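Local coordinates for fanconi-associated nuclease 1 homolog (Pseudomonas aeruginosa, PDB 5Y7Q), which is a bacterial homologue of Fanconi-associated nuclease 1, a largely helical protein with a VRR-NUC domain, here in a complex with DNA, at residues I218-S223 with F479-P484; L198-N203 with F432-S437; S413-L418 with S483-W488; W420-A425 with A453-C458. One frame throughout, in Å; residues are numbered along the deposited sequence.

Interaction 1 (I218-S223 with F479-P484). With nucleotides of chain D.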
# COMPACT_ATOMS: atom_id res chain seq x y z
N ILE A 218 15.33 -6.39 11.48
CA ILE A 218 14.40 -5.26 11.55
C ILE A 218 13.07 -5.62 10.90
O ILE A 218 12.01 -5.20 11.36
CB ILE A 218 15.05 -4.03 10.90
CG1 ILE A 218 16.23 -3.57 11.75
CG2 ILE A 218 14.06 -2.92 10.77
CD1 ILE A 218 17.42 -3.09 10.97
N TYR A 219 13.12 -6.40 9.83
CA TYR A 219 11.95 -6.98 9.20
C TYR A 219 12.04 -8.48 9.40
O TYR A 219 13.07 -9.07 9.07
CB TYR A 219 11.94 -6.68 7.70
CG TYR A 219 11.74 -5.23 7.30
CD1 TYR A 219 11.43 -4.26 8.23
CD2 TYR A 219 11.84 -4.85 5.95
CE1 TYR A 219 11.23 -2.94 7.84
CE2 TYR A 219 11.65 -3.55 5.55
CZ TYR A 219 11.34 -2.59 6.50
OH TYR A 219 11.14 -1.29 6.10
N ARG A 220 11.00 -9.10 9.94
CA ARG A 220 11.02 -10.55 10.13
C ARG A 220 9.82 -11.13 9.42
O ARG A 220 8.68 -10.87 9.82
CB ARG A 220 11.03 -10.92 11.61
CG ARG A 220 12.22 -10.37 12.39
CD ARG A 220 12.41 -11.04 13.74
NE ARG A 220 12.10 -12.47 13.70
CZ ARG A 220 11.05 -13.01 14.31
NH1 ARG A 220 10.24 -12.23 15.01
NH2 ARG A 220 10.81 -14.32 14.23
N TYR A 221 10.07 -11.93 8.39
CA TYR A 221 9.04 -12.50 7.55
C TYR A 221 8.89 -13.98 7.85
O TYR A 221 9.86 -14.65 8.19
CB TYR A 221 9.37 -12.33 6.07
CG TYR A 221 9.40 -10.88 5.60
CD1 TYR A 221 10.61 -10.16 5.56
CD2 TYR A 221 8.24 -10.25 5.16
CE1 TYR A 221 10.64 -8.85 5.12
CE2 TYR A 221 8.26 -8.96 4.73
CZ TYR A 221 9.47 -8.26 4.70
OH TYR A 221 9.46 -6.97 4.25
N GLU A 222 7.65 -14.47 7.71
CA GLU A 222 7.40 -15.89 7.92
C GLU A 222 7.98 -16.70 6.78
O GLU A 222 7.92 -16.28 5.62
CB GLU A 222 5.90 -16.17 8.05
CG GLU A 222 5.50 -17.66 8.02
CD GLU A 222 5.85 -18.45 9.29
OE1 GLU A 222 7.05 -18.64 9.62
OE2 GLU A 222 4.90 -18.91 9.96
N SER A 223 8.58 -17.83 7.11
CA SER A 223 9.24 -18.68 6.12
C SER A 223 8.23 -19.70 5.61
O SER A 223 7.68 -20.47 6.39
CB SER A 223 10.45 -19.38 6.73
OG SER A 223 10.27 -20.78 6.71
N PHE A 479 5.47 -14.29 17.21
CA PHE A 479 5.57 -12.90 17.61
C PHE A 479 6.56 -12.12 16.74
O PHE A 479 7.70 -12.54 16.52
CB PHE A 479 5.99 -12.77 19.08
CG PHE A 479 5.60 -11.45 19.68
CD1 PHE A 479 4.40 -11.31 20.37
CD2 PHE A 479 6.40 -10.33 19.50
CE1 PHE A 479 4.02 -10.10 20.90
CE2 PHE A 479 6.03 -9.10 20.02
CZ PHE A 479 4.84 -8.99 20.72
N GLY A 480 6.09 -10.98 16.23
CA GLY A 480 6.91 -10.07 15.48
C GLY A 480 6.94 -10.30 13.99
O GLY A 480 7.39 -9.41 13.25
N LEU A 481 6.50 -11.48 13.54
CA LEU A 481 6.51 -11.79 12.12
C LEU A 481 5.53 -10.89 11.38
O LEU A 481 4.43 -10.63 11.87
CB LEU A 481 6.14 -13.26 11.90
CG LEU A 481 7.17 -14.32 12.30
CD1 LEU A 481 6.74 -15.66 11.79
CD2 LEU A 481 8.53 -13.99 11.76
N GLN A 482 5.93 -10.37 10.23
CA GLN A 482 5.05 -9.52 9.45
C GLN A 482 3.90 -10.32 8.86
O GLN A 482 4.12 -11.40 8.29
CB GLN A 482 5.82 -8.81 8.35
CG GLN A 482 6.98 -8.06 8.91
CD GLN A 482 6.85 -6.60 8.67
OE1 GLN A 482 5.80 -6.00 8.92
NE2 GLN A 482 7.93 -5.99 8.17
N SER A 483 2.68 -9.82 9.02
CA SER A 483 1.47 -10.51 8.60
C SER A 483 0.43 -9.47 8.20
O SER A 483 0.51 -8.31 8.61
CB SER A 483 0.90 -11.39 9.72
OG SER A 483 0.31 -10.57 10.72
N PRO A 484 -0.56 -9.86 7.42
CA PRO A 484 -1.63 -8.90 7.11
C PRO A 484 -2.50 -8.51 8.31
O PRO A 484 -2.89 -7.33 8.42
CB PRO A 484 -2.44 -9.64 6.03
CG PRO A 484 -2.17 -11.11 6.28
CD PRO A 484 -0.76 -11.18 6.77
P DT D 12 8.29 2.58 2.94
OP1 DT D 12 8.34 3.92 2.30
OP2 DT D 12 9.46 1.67 2.81
O5' DT D 12 7.96 2.75 4.51
C5' DT D 12 8.22 1.68 5.45
C4' DT D 12 7.56 1.95 6.81
O4' DT D 12 6.35 1.13 6.96
C3' DT D 12 8.42 1.60 8.04
O3' DT D 12 9.08 2.76 8.50
C2' DT D 12 7.37 1.12 9.03
C1' DT D 12 6.48 0.32 8.11
N1 DT D 12 7.08 -0.97 7.67
C2 DT D 12 7.68 -1.82 8.59
O2 DT D 12 7.74 -1.60 9.79
N3 DT D 12 8.19 -2.97 8.05
C4 DT D 12 8.19 -3.34 6.72
O4 DT D 12 8.68 -4.39 6.33
C5 DT D 12 7.56 -2.41 5.83
C6 DT D 12 7.04 -1.29 6.33
P DC D 13 9.81 2.78 9.94
OP1 DC D 13 8.78 2.98 10.98
OP2 DC D 13 10.87 3.81 9.80
O5' DC D 13 10.48 1.30 10.09
C5' DC D 13 10.48 0.61 11.38
C4' DC D 13 11.85 0.65 12.07
O4' DC D 13 12.82 0.06 11.20
C3' DC D 13 12.37 2.04 12.40
O3' DC D 13 12.25 2.33 13.78
C2' DC D 13 13.85 2.04 12.00
C1' DC D 13 14.05 0.75 11.25
N1 DC D 13 14.52 0.93 9.86
C2 DC D 13 15.89 0.83 9.57
O2 DC D 13 16.68 0.64 10.50
N3 DC D 13 16.30 0.97 8.28
C4 DC D 13 15.40 1.19 7.32
N4 DC D 13 15.84 1.30 6.08
C5 DC D 13 14.01 1.28 7.59
C6 DC D 13 13.61 1.14 8.86
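At the DNA-facing side of the protein two irregular loops lean together, and R220 and Q482 form the backbone link between them: Q482 N donates to R220 O at 2.8 Å, and the C=O...N angle of 169° brings the N-H in nearly end-on to the carbonyl. The R220 chain bends at chi3 (37°), which swings its guanidinium back over the partner loop. There NH1 donates a hydrogen bond to F479 O at 3.0 Å, the oxygen lying in the guanidinium plane, while L481 lays CD2 over one face of the group, 3.4 Å from R220 NH2. The other L481 methyl, CD1, packs against E222, 3.7 Å from OE1. From the 479-484 loop, Q482 extends its amide to the nucleotide DT12 of chain D, where NE2 lies 2.6 Å from O4 in a strongly bent, weak hydrogen bond. The same O4 sits above the centre of the Y219 ring, and I218 CG2 packs against DC13 of chain D, 3.3 Å from its O4'. Side chains of both loops thus meet the bound DNA. Y219 is bound through its backbone to L213 of helix 209-215, E222 OE2 is hydrogen-bonded to W420 NE1 of helix 420-423, and the 479-484 loop leaves helix 467-478 and runs on toward helix 493-502.

Interaction 2 (L198-N203 with F432-S437)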
# COMPACT_ATOMS: atom_id res chain seq x y z
N LEU A 198 11.37 -6.22 -10.27
CA LEU A 198 9.96 -6.54 -10.33
C LEU A 198 9.76 -8.01 -10.64
O LEU A 198 8.83 -8.64 -10.12
CB LEU A 198 9.26 -5.63 -11.34
CG LEU A 198 8.06 -6.27 -12.03
CD1 LEU A 198 6.80 -6.12 -11.19
CD2 LEU A 198 7.84 -5.77 -13.46
N MET A 199 10.64 -8.61 -11.44
CA MET A 199 10.50 -10.06 -11.64
C MET A 199 10.71 -10.84 -10.34
O MET A 199 9.99 -11.81 -10.07
CB MET A 199 11.46 -10.54 -12.73
CG MET A 199 10.81 -10.70 -14.08
SD MET A 199 12.02 -11.19 -15.31
CE MET A 199 13.04 -9.72 -15.25
N TYR A 200 11.69 -10.44 -9.53
CA TYR A 200 11.93 -11.18 -8.29
C TYR A 200 10.82 -10.95 -7.27
O TYR A 200 10.36 -11.90 -6.63
CB TYR A 200 13.29 -10.81 -7.71
CG TYR A 200 13.64 -11.47 -6.38
CD1 TYR A 200 14.23 -12.72 -6.34
CD2 TYR A 200 13.42 -10.81 -5.16
CE1 TYR A 200 14.57 -13.32 -5.14
CE2 TYR A 200 13.77 -11.41 -3.95
CZ TYR A 200 14.35 -12.68 -3.96
OH TYR A 200 14.71 -13.31 -2.78
N PHE A 201 10.37 -9.70 -7.09
CA PHE A 201 9.45 -9.37 -6.01
C PHE A 201 7.98 -9.50 -6.37
O PHE A 201 7.15 -9.56 -5.46
CB PHE A 201 9.67 -7.94 -5.52
CG PHE A 201 10.85 -7.79 -4.60
CD1 PHE A 201 10.91 -8.49 -3.42
CD2 PHE A 201 11.89 -6.94 -4.92
CE1 PHE A 201 12.01 -8.35 -2.56
CE2 PHE A 201 12.98 -6.78 -4.06
CZ PHE A 201 13.05 -7.49 -2.90
N GLY A 202 7.64 -9.58 -7.65
CA GLY A 202 6.24 -9.47 -8.05
C GLY A 202 5.64 -8.08 -7.94
O GLY A 202 4.42 -7.96 -8.05
N ASN A 203 6.45 -7.03 -7.78
CA ASN A 203 5.98 -5.66 -7.60
C ASN A 203 7.21 -4.74 -7.59
O ASN A 203 8.34 -5.20 -7.38
CB ASN A 203 5.20 -5.48 -6.29
CG ASN A 203 6.07 -5.75 -5.05
OD1 ASN A 203 6.81 -4.88 -4.59
ND2 ASN A 203 6.00 -6.95 -4.53
N PHE A 432 6.46 -16.68 -3.71
CA PHE A 432 7.63 -16.91 -4.55
C PHE A 432 8.96 -16.33 -4.03
O PHE A 432 9.94 -16.32 -4.80
CB PHE A 432 7.35 -16.43 -5.97
CG PHE A 432 6.47 -15.24 -6.05
CD1 PHE A 432 7.02 -13.99 -6.23
CD2 PHE A 432 5.10 -15.38 -5.94
CE1 PHE A 432 6.22 -12.89 -6.31
CE2 PHE A 432 4.29 -14.27 -6.00
CZ PHE A 432 4.84 -13.02 -6.19
N HIS A 433 9.04 -15.78 -2.82
CA HIS A 433 10.33 -15.32 -2.32
C HIS A 433 10.25 -15.16 -0.80
O HIS A 433 9.17 -15.26 -0.21
CB HIS A 433 10.75 -14.00 -3.00
CG HIS A 433 9.70 -12.94 -2.94
ND1 HIS A 433 9.37 -12.28 -1.78
CD2 HIS A 433 8.90 -12.43 -3.91
CE1 HIS A 433 8.41 -11.41 -2.03
NE2 HIS A 433 8.12 -11.46 -3.32
N PRO A 434 11.38 -14.91 -0.13
CA PRO A 434 11.39 -14.90 1.34
C PRO A 434 10.68 -13.74 2.01
O PRO A 434 10.63 -13.72 3.24
CB PRO A 434 12.88 -14.87 1.68
CG PRO A 434 13.53 -15.41 0.53
CD PRO A 434 12.75 -14.94 -0.65
N PHE A 435 10.30 -12.70 1.27
CA PHE A 435 9.90 -11.40 1.82
C PHE A 435 8.40 -11.07 1.77
O PHE A 435 8.05 -9.89 1.87
CB PHE A 435 10.73 -10.32 1.14
CG PHE A 435 12.20 -10.61 1.21
CD1 PHE A 435 12.91 -10.38 2.38
CD2 PHE A 435 12.86 -11.19 0.14
CE1 PHE A 435 14.26 -10.67 2.46
CE2 PHE A 435 14.20 -11.48 0.22
CZ PHE A 435 14.90 -11.22 1.38
N HIS A 436 7.51 -12.04 1.51
CA HIS A 436 6.07 -11.76 1.51
C HIS A 436 5.51 -11.50 2.91
O HIS A 436 5.59 -12.35 3.80
CB HIS A 436 5.27 -12.92 0.93
CG HIS A 436 5.59 -13.25 -0.49
ND1 HIS A 436 4.96 -12.64 -1.55
CD2 HIS A 436 6.42 -14.17 -1.02
CE1 HIS A 436 5.41 -13.15 -2.68
NE2 HIS A 436 6.30 -14.08 -2.38
N SER A 437 4.86 -10.35 3.09
CA SER A 437 4.13 -10.17 4.34
C SER A 437 2.75 -10.85 4.33
O SER A 437 2.25 -11.20 5.39
CB SER A 437 4.02 -8.68 4.67
OG SER A 437 2.96 -8.11 3.96
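H433 reaches the C-terminal end of helix 190-201 with its imidazole: NE2 donates to F201 O at 3.0 Å, coming from above the carbonyl plane. The F201 ring turns its edge to one face of that imidazole, with planes at 84° and centroids 5.5 Å apart, in a T-shaped pair. Y200 lies nearly parallel to the imidazole, yet slid so far along that the two rings barely overlap; it is H433 CB that rests over the tyrosine face, 4.0 Å from CZ. The Y200 hydroxyl oxygen reaches further, 3.6 Å from F435 CE2 at the edge of that ring, and F435 CD2 in turn meets F201 CE1 at 4.0 Å. F432 offers its ring edge to the last carbonyls of the helix.

A second shell fixes the imidazole. F435 N donates to H433 ND1 at 3.2 Å in the ring plane, within a type I turn from H433 to H436. H436 NE2 lies over the other face of H433 and accepts from F432 N at 2.9 Å. Outside, W53 and F211 close edge-to-face on Y200 and F435. With NE2 donating a hydrogen bond and ND1 accepting one, H433 is consistent with a neutral imidazole protonated at NE2, held in rotation by two backbone partners inside an aromatic cluster.

Interaction 3 (S413-L418 with S483-W488)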
# COMPACT_ATOMS: atom_id res chain seq x y z
N SER A 413 -6.47 -9.25 14.78
CA SER A 413 -5.36 -10.02 15.31
C SER A 413 -5.79 -11.42 15.70
O SER A 413 -5.20 -12.40 15.27
CB SER A 413 -4.73 -9.29 16.49
OG SER A 413 -4.01 -8.17 16.01
N LEU A 414 -6.85 -11.53 16.52
CA LEU A 414 -7.33 -12.85 16.91
C LEU A 414 -7.58 -13.72 15.68
O LEU A 414 -7.28 -14.92 15.69
CB LEU A 414 -8.60 -12.70 17.75
CG LEU A 414 -8.36 -12.03 19.10
CD1 LEU A 414 -9.67 -11.68 19.74
CD2 LEU A 414 -7.58 -12.94 19.99
N PHE A 415 -8.10 -13.12 14.61
CA PHE A 415 -8.32 -13.89 13.39
C PHE A 415 -7.00 -14.35 12.78
O PHE A 415 -6.85 -15.52 12.39
CB PHE A 415 -9.08 -13.06 12.37
CG PHE A 415 -9.09 -13.65 11.01
CD1 PHE A 415 -9.84 -14.79 10.75
CD2 PHE A 415 -8.37 -13.08 9.99
CE1 PHE A 415 -9.87 -15.35 9.48
CE2 PHE A 415 -8.38 -13.63 8.71
CZ PHE A 415 -9.14 -14.77 8.46
N GLY A 416 -6.02 -13.46 12.70
CA GLY A 416 -4.78 -13.82 12.07
C GLY A 416 -3.99 -14.82 12.88
O GLY A 416 -3.24 -15.63 12.32
N LEU A 417 -4.15 -14.78 14.20
CA LEU A 417 -3.51 -15.77 15.04
C LEU A 417 -4.15 -17.14 14.86
O LEU A 417 -3.46 -18.14 14.66
CB LEU A 417 -3.57 -15.33 16.50
CG LEU A 417 -2.49 -14.25 16.70
CD1 LEU A 417 -2.71 -13.54 18.03
CD2 LEU A 417 -1.06 -14.86 16.58
N LEU A 418 -5.48 -17.20 14.93
CA LEU A 418 -6.11 -18.52 14.81
C LEU A 418 -5.82 -19.11 13.44
O LEU A 418 -5.38 -20.26 13.32
CB LEU A 418 -7.62 -18.43 15.06
CG LEU A 418 -8.41 -19.72 15.09
CD1 LEU A 418 -7.78 -20.77 16.04
CD2 LEU A 418 -9.85 -19.39 15.49
N SER A 483 2.68 -9.82 9.02
CA SER A 483 1.47 -10.51 8.60
C SER A 483 0.43 -9.47 8.20
O SER A 483 0.51 -8.31 8.61
CB SER A 483 0.90 -11.39 9.72
OG SER A 483 0.31 -10.57 10.72
N PRO A 484 -0.56 -9.86 7.42
CA PRO A 484 -1.63 -8.90 7.11
C PRO A 484 -2.50 -8.51 8.31
O PRO A 484 -2.89 -7.33 8.42
CB PRO A 484 -2.44 -9.64 6.03
CG PRO A 484 -2.17 -11.11 6.28
CD PRO A 484 -0.76 -11.18 6.77
N PHE A 485 -2.91 -9.45 9.18
CA PHE A 485 -3.94 -9.15 10.17
C PHE A 485 -3.47 -8.99 11.62
O PHE A 485 -4.31 -8.67 12.47
CB PHE A 485 -5.02 -10.22 10.14
CG PHE A 485 -5.59 -10.45 8.80
CD1 PHE A 485 -5.36 -11.65 8.13
CD2 PHE A 485 -6.34 -9.47 8.18
CE1 PHE A 485 -5.89 -11.87 6.88
CE2 PHE A 485 -6.88 -9.69 6.92
CZ PHE A 485 -6.65 -10.89 6.27
N VAL A 486 -2.20 -9.20 11.96
CA VAL A 486 -1.81 -9.30 13.36
C VAL A 486 -0.97 -8.08 13.72
O VAL A 486 0.14 -7.91 13.21
CB VAL A 486 -1.05 -10.59 13.67
CG1 VAL A 486 -0.56 -10.57 15.11
CG2 VAL A 486 -1.94 -11.80 13.42
N TYR A 487 -1.50 -7.27 14.64
CA TYR A 487 -0.82 -6.07 15.13
C TYR A 487 -0.23 -6.42 16.50
O TYR A 487 -0.90 -6.26 17.52
CB TYR A 487 -1.82 -4.91 15.27
CG TYR A 487 -2.68 -4.54 14.05
CD1 TYR A 487 -2.55 -3.29 13.44
CD2 TYR A 487 -3.62 -5.42 13.54
CE1 TYR A 487 -3.32 -2.93 12.34
CE2 TYR A 487 -4.40 -5.06 12.45
CZ TYR A 487 -4.24 -3.82 11.85
OH TYR A 487 -5.01 -3.46 10.76
N TRP A 488 1.07 -6.73 16.54
CA TRP A 488 1.71 -7.21 17.77
C TRP A 488 2.00 -6.07 18.74
O TRP A 488 2.04 -6.28 19.96
CB TRP A 488 3.05 -7.90 17.47
CG TRP A 488 3.02 -8.95 16.45
CD1 TRP A 488 3.35 -8.81 15.14
CD2 TRP A 488 2.68 -10.34 16.65
NE1 TRP A 488 3.23 -10.02 14.50
CE2 TRP A 488 2.81 -10.97 15.40
CE3 TRP A 488 2.27 -11.10 17.75
CZ2 TRP A 488 2.54 -12.32 15.22
CZ3 TRP A 488 2.01 -12.45 17.57
CH2 TRP A 488 2.15 -13.04 16.32
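F415 swings its CG anti to the backbone N (chi1 168°), while F485 keeps its own CG beside the backbone N and anti to the carbonyl carbon; these two choices bring the edge of F415 onto the face of F485. The result is a T-shaped pair, planes 71° apart, in which F415 CE2 approaches F485 CE1 at 3.6 Å. P484 CB backs the opposite face of F485.

At the next residue, G416 lets the loop come close: V486 CG2 settles on its backbone, 3.7 Å from G416 C. L417 flanks the same methyl and sends CD2 to W488 CH2 at 3.7 Å, and V486 CG1 rests over the indole. The polar link is made by S413, whose OG accepts from Y487 N at 3.0 Å in a nearly straight bond (168°) and is also hydrogen-bonded to G409 O one turn back in its helix. On the loop side, S483 OG accepts from V486 N, an ST motif, and W488 NE1 is tied to L481 O.

Chemically, one serine hydroxyl bonds both a loop amide, Y487 N, and a carbonyl of its own helix, G409 O, and around it the join of helix 409-418 to the VRR-NUC loop is hydrophobic.

Interaction 4 (W420-A425 with A453-C458)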
# COMPACT_ATOMS: atom_id res chain seq x y z
N TRP A 420 -3.58 -18.33 11.16
CA TRP A 420 -2.22 -18.20 10.66
C TRP A 420 -1.80 -19.33 9.72
O TRP A 420 -1.22 -19.08 8.66
CB TRP A 420 -1.27 -18.15 11.85
CG TRP A 420 0.09 -17.82 11.50
CD1 TRP A 420 1.05 -18.67 11.06
CD2 TRP A 420 0.69 -16.53 11.57
NE1 TRP A 420 2.23 -17.98 10.85
CE2 TRP A 420 2.03 -16.66 11.16
CE3 TRP A 420 0.22 -15.27 11.94
CZ2 TRP A 420 2.91 -15.58 11.10
CZ3 TRP A 420 1.10 -14.18 11.88
CH2 TRP A 420 2.42 -14.35 11.47
N GLU A 421 -2.06 -20.58 10.11
CA GLU A 421 -1.57 -21.71 9.34
C GLU A 421 -2.27 -21.83 8.00
O GLU A 421 -1.70 -22.41 7.07
CB GLU A 421 -1.70 -23.00 10.14
CG GLU A 421 -0.37 -23.50 10.71
CD GLU A 421 -0.23 -23.29 12.21
OE1 GLU A 421 -1.18 -23.63 12.96
OE2 GLU A 421 0.83 -22.78 12.64
N ALA A 422 -3.49 -21.30 7.88
CA ALA A 422 -4.14 -21.23 6.57
C ALA A 422 -3.70 -20.00 5.78
O ALA A 422 -3.61 -20.06 4.54
CB ALA A 422 -5.65 -21.21 6.73
N ILE A 423 -3.48 -18.88 6.45
CA ILE A 423 -3.14 -17.66 5.74
C ILE A 423 -1.80 -17.81 5.04
O ILE A 423 -1.62 -17.35 3.91
CB ILE A 423 -3.18 -16.48 6.73
CG1 ILE A 423 -4.63 -16.20 7.12
CG2 ILE A 423 -2.54 -15.23 6.16
CD1 ILE A 423 -4.74 -15.27 8.29
N PHE A 424 -0.87 -18.52 5.68
CA PHE A 424 0.47 -18.78 5.17
C PHE A 424 0.63 -20.14 4.48
O PHE A 424 1.75 -20.63 4.35
CB PHE A 424 1.49 -18.62 6.31
CG PHE A 424 1.68 -17.19 6.69
CD1 PHE A 424 2.46 -16.36 5.92
CD2 PHE A 424 1.03 -16.66 7.79
CE1 PHE A 424 2.62 -15.05 6.27
CE2 PHE A 424 1.19 -15.33 8.12
CZ PHE A 424 1.97 -14.54 7.37
N ALA A 425 -0.47 -20.80 4.14
CA ALA A 425 -0.33 -22.08 3.46
C ALA A 425 0.38 -21.90 2.12
O ALA A 425 0.27 -20.86 1.47
CB ALA A 425 -1.70 -22.73 3.25
N ALA A 453 -10.48 -26.17 3.20
CA ALA A 453 -10.35 -27.07 4.35
C ALA A 453 -9.63 -26.39 5.51
O ALA A 453 -10.18 -26.28 6.62
CB ALA A 453 -9.62 -28.34 3.93
N LEU A 454 -8.42 -25.88 5.25
CA LEU A 454 -7.58 -25.37 6.33
C LEU A 454 -8.27 -24.27 7.13
O LEU A 454 -7.93 -24.05 8.30
CB LEU A 454 -6.26 -24.84 5.77
CG LEU A 454 -5.09 -25.84 5.71
CD1 LEU A 454 -5.28 -26.86 4.57
CD2 LEU A 454 -3.77 -25.09 5.58
N PHE A 455 -9.23 -23.57 6.52
CA PHE A 455 -9.96 -22.55 7.26
C PHE A 455 -10.99 -23.16 8.20
O PHE A 455 -11.02 -22.85 9.40
CB PHE A 455 -10.60 -21.56 6.30
CG PHE A 455 -9.72 -20.39 5.98
CD1 PHE A 455 -9.18 -20.23 4.70
CD2 PHE A 455 -9.40 -19.46 6.96
CE1 PHE A 455 -8.38 -19.16 4.41
CE2 PHE A 455 -8.58 -18.38 6.67
CZ PHE A 455 -8.06 -18.23 5.39
N GLU A 456 -11.82 -24.07 7.69
CA GLU A 456 -12.79 -24.71 8.56
C GLU A 456 -12.10 -25.60 9.60
O GLU A 456 -12.68 -25.85 10.66
CB GLU A 456 -13.81 -25.51 7.75
CG GLU A 456 -15.15 -25.67 8.48
CD GLU A 456 -15.50 -24.43 9.33
OE1 GLU A 456 -15.73 -23.34 8.76
OE2 GLU A 456 -15.53 -24.56 10.58
N ALA A 457 -10.89 -26.06 9.32
CA ALA A 457 -10.06 -26.60 10.39
C ALA A 457 -9.84 -25.52 11.46
O ALA A 457 -10.31 -25.68 12.59
CB ALA A 457 -8.74 -27.12 9.85
N CYS A 458 -9.15 -24.43 11.11
CA CYS A 458 -8.73 -23.45 12.11
C CYS A 458 -9.93 -22.86 12.85
O CYS A 458 -9.98 -22.88 14.09
CB CYS A 458 -7.91 -22.34 11.46
SG CYS A 458 -6.17 -22.74 11.12
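The A422 methyl sits almost exactly over the centre of the F455 ring, CB lying 3.9 Å from the ring centroid and 4° off the ring normal, so that every ring carbon is at a similar distance: a CH-pi contact over the face. F455 reaches this position with chi1 at -91°, which carries its ring across toward helix 420-423 and lets CZ come to 4.3 Å from I423 CG1.

L454 faces the same alanine from a neighbouring position on its helix, its CB 3.8 Å from A422 CB. Its CD2 branch extends along the partner, lying 3.9 Å from A425 CB and 3.7 Å from E421 O. C458, one turn on, lies more loosely beside the alanine, with SG 4.4 Å from A422 N. The small A422 side chain is thus received among three residues of helix 452-460, with F455 over it like a lid.

Polar ties come from nearby: R451 gives NE to A422 O and NH2 to I423 O, gripping the end of helix 420-423. F455 also touches F415 of helix 409-418. Between the two segments themselves no hydrogen bond is made, which implies that this join relies on apolar and CH-pi contact.

In the fold
From the N terminus, interaction 2 opens first, at the end of helix 190-201, and closes at the 432-437 loop. Interaction 1 starts just after it, at 218-223, and closes later, at 479-484, so the two cross. Interaction 3 begins on helix 409-418 and ends on the same loop as interaction 1, sharing S483 and P484 with it; it also crosses interaction 2. Interaction 4, between helices 420-423 and 452-460, is nested inside the loops closed by interactions 1 and 3, and crosses interaction 2. Together they join the end of helix 190-201 and the loop after helix 209-215 to the 409-460 region and the loop after helix 467-478.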